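Local coordinates for protein activated BY transcription factor SSRB (Salmonella enterica, PDB 2WNW) that belongs to glycosyl hydrolase family 30, pairing a TIM barrel with a beta-sandwich domain, and is known as SrfJ, a protein activated by transcription factor SsrB, at residues A[208-213]-A[249-254]; A[216-221]-A[255-260]. All coordinates share one frame; numbering follows the deposited sequence.

Contact 1. Residues A[208-213]-A[249-254]; sequences YSVEEE and AELAFA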
loop_
_atom_site.group_PDB
_atom_site.type_symbol
_atom_site.label_atom_id
_atom_site.label_comp_id
_atom_site.label_asym_id
_atom_site.label_seq_id
_atom_site.Cartn_x
_atom_site.Cartn_y
_atom_site.Cartn_z
ATOM N N TYR A 208 27.033 -15.383 3.743
ATOM C CA TYR A 208 27.560 -14.423 4.711
ATOM C C TYR A 208 26.451 -14.187 5.724
ATOM O O TYR A 208 25.283 -14.080 5.348
ATOM C CB TYR A 208 27.852 -13.061 4.079
ATOM C CG TYR A 208 29.036 -12.960 3.152
ATOM C CD1 TYR A 208 30.239 -12.397 3.585
ATOM C CD2 TYR A 208 28.925 -13.329 1.812
ATOM C CE1 TYR A 208 31.298 -12.191 2.695
ATOM C CE2 TYR A 208 29.971 -13.131 0.921
ATOM C CZ TYR A 208 31.151 -12.558 1.368
ATOM O OH TYR A 208 32.166 -12.328 0.465
ATOM N N SER A 209 26.805 -14.103 7.000
ATOM C CA SER A 209 25.813 -13.797 8.023
ATOM C C SER A 209 25.726 -12.278 7.901
ATOM O O SER A 209 26.570 -11.672 7.243
ATOM C CB SER A 209 26.334 -14.163 9.410
ATOM O OG SER A 209 27.481 -13.388 9.719
ATOM N N VAL A 210 24.727 -11.652 8.514
ATOM C CA VAL A 210 24.616 -10.196 8.412
ATOM C C VAL A 210 25.847 -9.516 9.028
ATOM O O VAL A 210 26.310 -8.483 8.537
ATOM C CB VAL A 210 23.311 -9.678 9.083
ATOM C CG1 VAL A 210 23.318 -9.980 10.562
ATOM C CG2 VAL A 210 23.159 -8.184 8.837
ATOM N N GLU A 211 26.385 -10.109 10.091
ATOM C CA GLU A 211 27.578 -9.565 10.742
ATOM C C GLU A 211 28.769 -9.613 9.776
ATOM O O GLU A 211 29.547 -8.663 9.682
ATOM C CB GLU A 211 27.932 -10.377 11.995
ATOM C CG GLU A 211 26.952 -10.278 13.165
ATOM C CD GLU A 211 25.651 -11.036 12.935
ATOM O OE1 GLU A 211 25.650 -12.027 12.169
ATOM O OE2 GLU A 211 24.634 -10.646 13.544
ATOM N N GLU A 212 28.906 -10.731 9.067
ATOM C CA GLU A 212 30.002 -10.918 8.116
ATOM C C GLU A 212 29.891 -10.019 6.896
ATOM O O GLU A 212 30.882 -9.435 6.450
ATOM C CB GLU A 212 30.059 -12.382 7.675
ATOM C CG GLU A 212 30.562 -13.314 8.760
ATOM C CD GLU A 212 30.216 -14.762 8.498
ATOM O OE1 GLU A 212 30.681 -15.630 9.271
ATOM O OE2 GLU A 212 29.474 -15.034 7.529
ATOM N N GLU A 213 28.686 -9.915 6.350
ATOM C CA GLU A 213 28.469 -9.085 5.174
ATOM C C GLU A 213 28.780 -7.622 5.477
ATOM O O GLU A 213 29.499 -6.963 4.721
ATOM C CB GLU A 213 27.018 -9.209 4.694
ATOM C CG GLU A 213 26.705 -8.366 3.463
ATOM C CD GLU A 213 25.216 -8.106 3.308
ATOM O OE1 GLU A 213 24.561 -7.835 4.339
ATOM O OE2 GLU A 213 24.707 -8.157 2.168
ATOM N N ALA A 249 17.776 -5.604 7.660
ATOM C CA ALA A 249 18.069 -4.192 7.860
ATOM C C ALA A 249 18.178 -3.868 9.348
ATOM O O ALA A 249 19.086 -3.152 9.774
ATOM C CB ALA A 249 16.973 -3.335 7.209
ATOM N N GLU A 250 17.254 -4.410 10.134
ATOM C CA GLU A 250 17.230 -4.174 11.577
ATOM C C GLU A 250 18.550 -4.586 12.227
ATOM O O GLU A 250 19.127 -3.842 13.019
ATOM C CB GLU A 250 16.080 -4.963 12.206
ATOM C CG GLU A 250 15.733 -4.557 13.627
ATOM C CD GLU A 250 14.528 -5.317 14.152
ATOM O OE1 GLU A 250 13.675 -5.708 13.330
ATOM O OE2 GLU A 250 14.427 -5.512 15.380
ATOM N N LEU A 251 19.017 -5.783 11.890
ATOM C CA LEU A 251 20.264 -6.301 12.433
ATOM C C LEU A 251 21.468 -5.530 11.919
ATOM O O LEU A 251 22.384 -5.215 12.674
ATOM C CB LEU A 251 20.415 -7.782 12.071
ATOM C CG LEU A 251 19.723 -8.818 12.961
ATOM C CD1 LEU A 251 18.428 -8.270 13.512
ATOM C CD2 LEU A 251 19.483 -10.083 12.161
ATOM N N ALA A 252 21.459 -5.219 10.629
ATOM C CA ALA A 252 22.571 -4.508 10.013
ATOM C C ALA A 252 22.794 -3.087 10.528
ATOM O O ALA A 252 23.907 -2.728 10.909
ATOM C CB ALA A 252 22.389 -4.487 8.496
ATOM N N PHE A 253 21.741 -2.279 10.553
ATOM C CA PHE A 253 21.885 -0.895 10.980
ATOM C C PHE A 253 21.790 -0.624 12.477
ATOM O O PHE A 253 21.708 0.526 12.898
ATOM C CB PHE A 253 20.893 -0.025 10.206
ATOM C CG PHE A 253 21.145 -0.014 8.721
ATOM C CD1 PHE A 253 22.324 0.517 8.208
ATOM C CD2 PHE A 253 20.231 -0.579 7.842
ATOM C CE1 PHE A 253 22.588 0.481 6.839
ATOM C CE2 PHE A 253 20.486 -0.621 6.474
ATOM C CZ PHE A 253 21.667 -0.091 5.970
ATOM N N ALA A 254 21.809 -1.678 13.283
ATOM C CA ALA A 254 21.766 -1.498 14.727
ATOM C C ALA A 254 23.138 -0.959 15.122
ATOM O O ALA A 254 23.293 -0.288 16.142
ATOM C CB ALA A 254 21.504 -2.829 15.417
#
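V210 reaches across to the last turn of helix 245-252 and sets its two methyl branches on neighbouring residues. CG1 meets L251 at the base of its side chain, 3.9 Å from L251 CB, and L251 CD2 is a looser second neighbour; the two side chains cross at about a right angle. CG2 lies 3.8 Å from A252 CB and nearly as close to the backbone nitrogen of that alanine. This forked grip follows from chi1 of 63°, which places V210 CG1 between the backbone N and the carbonyl carbon and swings CG2 anti to the nitrogen. No hydrogen bond spans the two segments, so the join is apolar, with V210 and A252 buried and L251 on the exposed flank.

The elements joined are the start of helix 210-227 and the end of helix 245-252, which follow the fourth and fifth strands of the TIM barrel, and A252 also packs on I237 of strand 234-239. V210 sits in the first turn of its helix, which a capping box closes: S209 OG accepts from E212 N at 3.1 Å (158° at the hydrogen), and S209 N donates to E212 OE2 at 2.9 Å, arriving from above the carboxylate plane. K161 forms a salt bridge with the same E212 oxygen and probably favours its negative charge. E213, one turn beyond V210, is held by W248 NE1 and by the backbone N of W238. E250 makes a salt bridge to R39 of the second subunit.

Contact 2. Residues A[216-221]-A[255-260]; sequences FAVQYL and DEANYK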
loop_
_atom_site.group_PDB
_atom_site.type_symbol
_atom_site.label_atom_id
_atom_site.label_comp_id
_atom_site.label_asym_id
_atom_site.label_seq_id
_atom_site.Cartn_x
_atom_site.Cartn_y
_atom_site.Cartn_z
ATOM N N PHE A 216 32.475 -6.958 6.036
ATOM C CA PHE A 216 33.221 -6.931 4.786
ATOM C C PHE A 216 33.073 -5.573 4.116
ATOM O O PHE A 216 34.033 -5.027 3.579
ATOM C CB PHE A 216 32.731 -8.023 3.831
ATOM C CG PHE A 216 33.586 -8.174 2.604
ATOM C CD1 PHE A 216 34.822 -8.809 2.676
ATOM C CD2 PHE A 216 33.178 -7.640 1.388
ATOM C CE1 PHE A 216 35.642 -8.908 1.549
ATOM C CE2 PHE A 216 33.992 -7.733 0.260
ATOM C CZ PHE A 216 35.225 -8.367 0.342
ATOM N N ALA A 217 31.863 -5.022 4.155
ATOM C CA ALA A 217 31.609 -3.725 3.537
ATOM C C ALA A 217 32.309 -2.577 4.264
ATOM O O ALA A 217 32.998 -1.763 3.649
ATOM C CB ALA A 217 30.102 -3.460 3.492
ATOM N N VAL A 218 32.136 -2.529 5.579
ATOM C CA VAL A 218 32.692 -1.450 6.387
ATOM C C VAL A 218 34.150 -1.588 6.813
ATOM O O VAL A 218 34.894 -0.607 6.802
ATOM C CB VAL A 218 31.817 -1.234 7.644
ATOM C CG1 VAL A 218 32.407 -0.139 8.520
ATOM C CG2 VAL A 218 30.398 -0.878 7.219
ATOM N N GLN A 219 34.563 -2.792 7.188
ATOM C CA GLN A 219 35.937 -3.002 7.633
ATOM C C GLN A 219 36.937 -3.267 6.514
ATOM O O GLN A 219 38.113 -2.918 6.638
ATOM C CB GLN A 219 35.988 -4.154 8.636
ATOM C CG GLN A 219 35.323 -3.843 9.965
ATOM C CD GLN A 219 35.183 -5.072 10.833
ATOM O OE1 GLN A 219 36.078 -5.917 10.878
ATOM N NE2 GLN A 219 34.063 -5.178 11.535
ATOM N N TYR A 220 36.483 -3.871 5.420
ATOM C CA TYR A 220 37.397 -4.176 4.326
ATOM C C TYR A 220 37.249 -3.349 3.055
ATOM O O TYR A 220 38.239 -2.817 2.551
ATOM C CB TYR A 220 37.323 -5.666 3.995
ATOM C CG TYR A 220 37.829 -6.533 5.126
ATOM C CD1 TYR A 220 37.029 -6.808 6.234
ATOM C CD2 TYR A 220 39.131 -7.035 5.113
ATOM C CE1 TYR A 220 37.514 -7.562 7.304
ATOM C CE2 TYR A 220 39.624 -7.786 6.174
ATOM C CZ TYR A 220 38.812 -8.046 7.265
ATOM O OH TYR A 220 39.296 -8.792 8.315
ATOM N N LEU A 221 36.034 -3.231 2.529
ATOM C CA LEU A 221 35.840 -2.453 1.305
ATOM C C LEU A 221 36.017 -0.952 1.500
ATOM O O LEU A 221 36.749 -0.307 0.751
ATOM C CB LEU A 221 34.458 -2.727 0.700
ATOM C CG LEU A 221 34.269 -4.085 0.017
ATOM C CD1 LEU A 221 32.839 -4.205 -0.504
ATOM C CD2 LEU A 221 35.264 -4.227 -1.137
ATOM N N ASP A 255 24.126 -1.257 14.283
ATOM C CA ASP A 255 25.507 -0.834 14.493
ATOM C C ASP A 255 25.758 0.513 13.819
ATOM O O ASP A 255 25.595 0.649 12.609
ATOM C CB ASP A 255 26.453 -1.887 13.914
ATOM C CG ASP A 255 27.911 -1.581 14.190
ATOM O OD1 ASP A 255 28.383 -0.490 13.808
ATOM O OD2 ASP A 255 28.590 -2.442 14.787
ATOM N N GLU A 256 26.169 1.504 14.606
ATOM C CA GLU A 256 26.432 2.841 14.082
ATOM C C GLU A 256 27.434 2.858 12.927
ATOM O O GLU A 256 27.280 3.627 11.977
ATOM C CB GLU A 256 26.936 3.756 15.204
ATOM C CG GLU A 256 27.357 5.144 14.732
ATOM C CD GLU A 256 27.905 6.011 15.855
ATOM O OE1 GLU A 256 28.443 7.100 15.560
ATOM O OE2 GLU A 256 27.797 5.606 17.034
ATOM N N ALA A 257 28.462 2.019 13.012
ATOM C CA ALA A 257 29.477 1.960 11.965
ATOM C C ALA A 257 28.875 1.505 10.638
ATOM O O ALA A 257 29.246 2.005 9.572
ATOM C CB ALA A 257 30.603 1.022 12.380
ATOM N N ASN A 258 27.945 0.556 10.707
ATOM C CA ASN A 258 27.296 0.052 9.504
ATOM C C ASN A 258 26.394 1.122 8.912
ATOM O O ASN A 258 26.360 1.317 7.698
ATOM C CB ASN A 258 26.470 -1.193 9.816
ATOM C CG ASN A 258 27.326 -2.365 10.224
ATOM O OD1 ASN A 258 28.519 -2.412 9.919
ATOM N ND2 ASN A 258 26.721 -3.333 10.905
ATOM N N TYR A 259 25.666 1.817 9.777
ATOM C CA TYR A 259 24.771 2.867 9.319
ATOM C C TYR A 259 25.556 3.914 8.536
ATOM O O TYR A 259 25.119 4.368 7.480
ATOM C CB TYR A 259 24.074 3.539 10.506
ATOM C CG TYR A 259 23.060 4.566 10.065
ATOM C CD1 TYR A 259 21.763 4.189 9.717
ATOM C CD2 TYR A 259 23.420 5.904 9.915
ATOM C CE1 TYR A 259 20.850 5.121 9.226
ATOM C CE2 TYR A 259 22.518 6.842 9.422
ATOM C CZ TYR A 259 21.235 6.444 9.078
ATOM O OH TYR A 259 20.351 7.370 8.574
ATOM N N LYS A 260 26.724 4.284 9.050
ATOM C CA LYS A 260 27.556 5.286 8.394
ATOM C C LYS A 260 28.240 4.813 7.115
ATOM O O LYS A 260 28.433 5.598 6.188
ATOM C CB LYS A 260 28.627 5.803 9.362
ATOM C CG LYS A 260 28.078 6.617 10.519
ATOM C CD LYS A 260 29.200 7.155 11.397
ATOM C CE LYS A 260 28.653 8.050 12.501
ATOM N NZ LYS A 260 29.739 8.607 13.359
#
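This is a small, partly buried helix-to-helix contact on the outer layer of the TIM barrel, where V218 of helix 210-227 packs against the first turn of the short helix 256-261. V218 and N258 have the nearest CA atoms of the two segments, 6.4 Å apart. The valine supplies the apolar surface: CG2 approaches N258 OD1 at 3.6 Å and A257 O at 3.9 Å, while CG1 comes within 4.4 Å of A257 CB. With chi1 of 178°, V218 CG1 is anti to the backbone N and faces A257, while CG2, beside that N, is the branch that reaches the N258 amide oxygen. The side chains of V218 and N258 cross at about a right angle. The other end of the N258 amide is tied down, because ND2 donates to A252 O at the end of the preceding helix; this bond helps to fix which amide end faces the valine.

D255 caps helix 256-261: its OD1 accepts weakly from both A257 N and N258 N, the two residues that meet V218. One turn on, K260 NZ and E256 OE1 form a salt bridge of 3.0 Å along the same helix, using the anti lone pair of the carboxylate. On the other helix, F216 O accepts from both Y220 N and L221 N, within a wider pi-type turn that includes V218. Away from the interface, F216 and Y220 pack on helix 167-183, while Y259 leans on L285 and makes a cation-pi contact with K288 beside strand 289-294.

Contacts 1 and 2 share helix 210-227, which meets helix 245-252 near its start and helix 256-261 about two turns later. Their centres are 10 Å apart, and the N258-A252 hydrogen bond joins them, as does F253, whose CD1 packs 3.6 Å from Y259 CA. In each, one valine makes the whole approach from the shared helix. Contact 1 is the more buried and mainly apolar, methyls against aliphatic carbons; contact 2 lies closer to the surface, and its valine faces mainly polar oxygens, an amide and a carbonyl. Each also includes a capped helix start, on the shared helix in contact 1 but on its partner in contact 2.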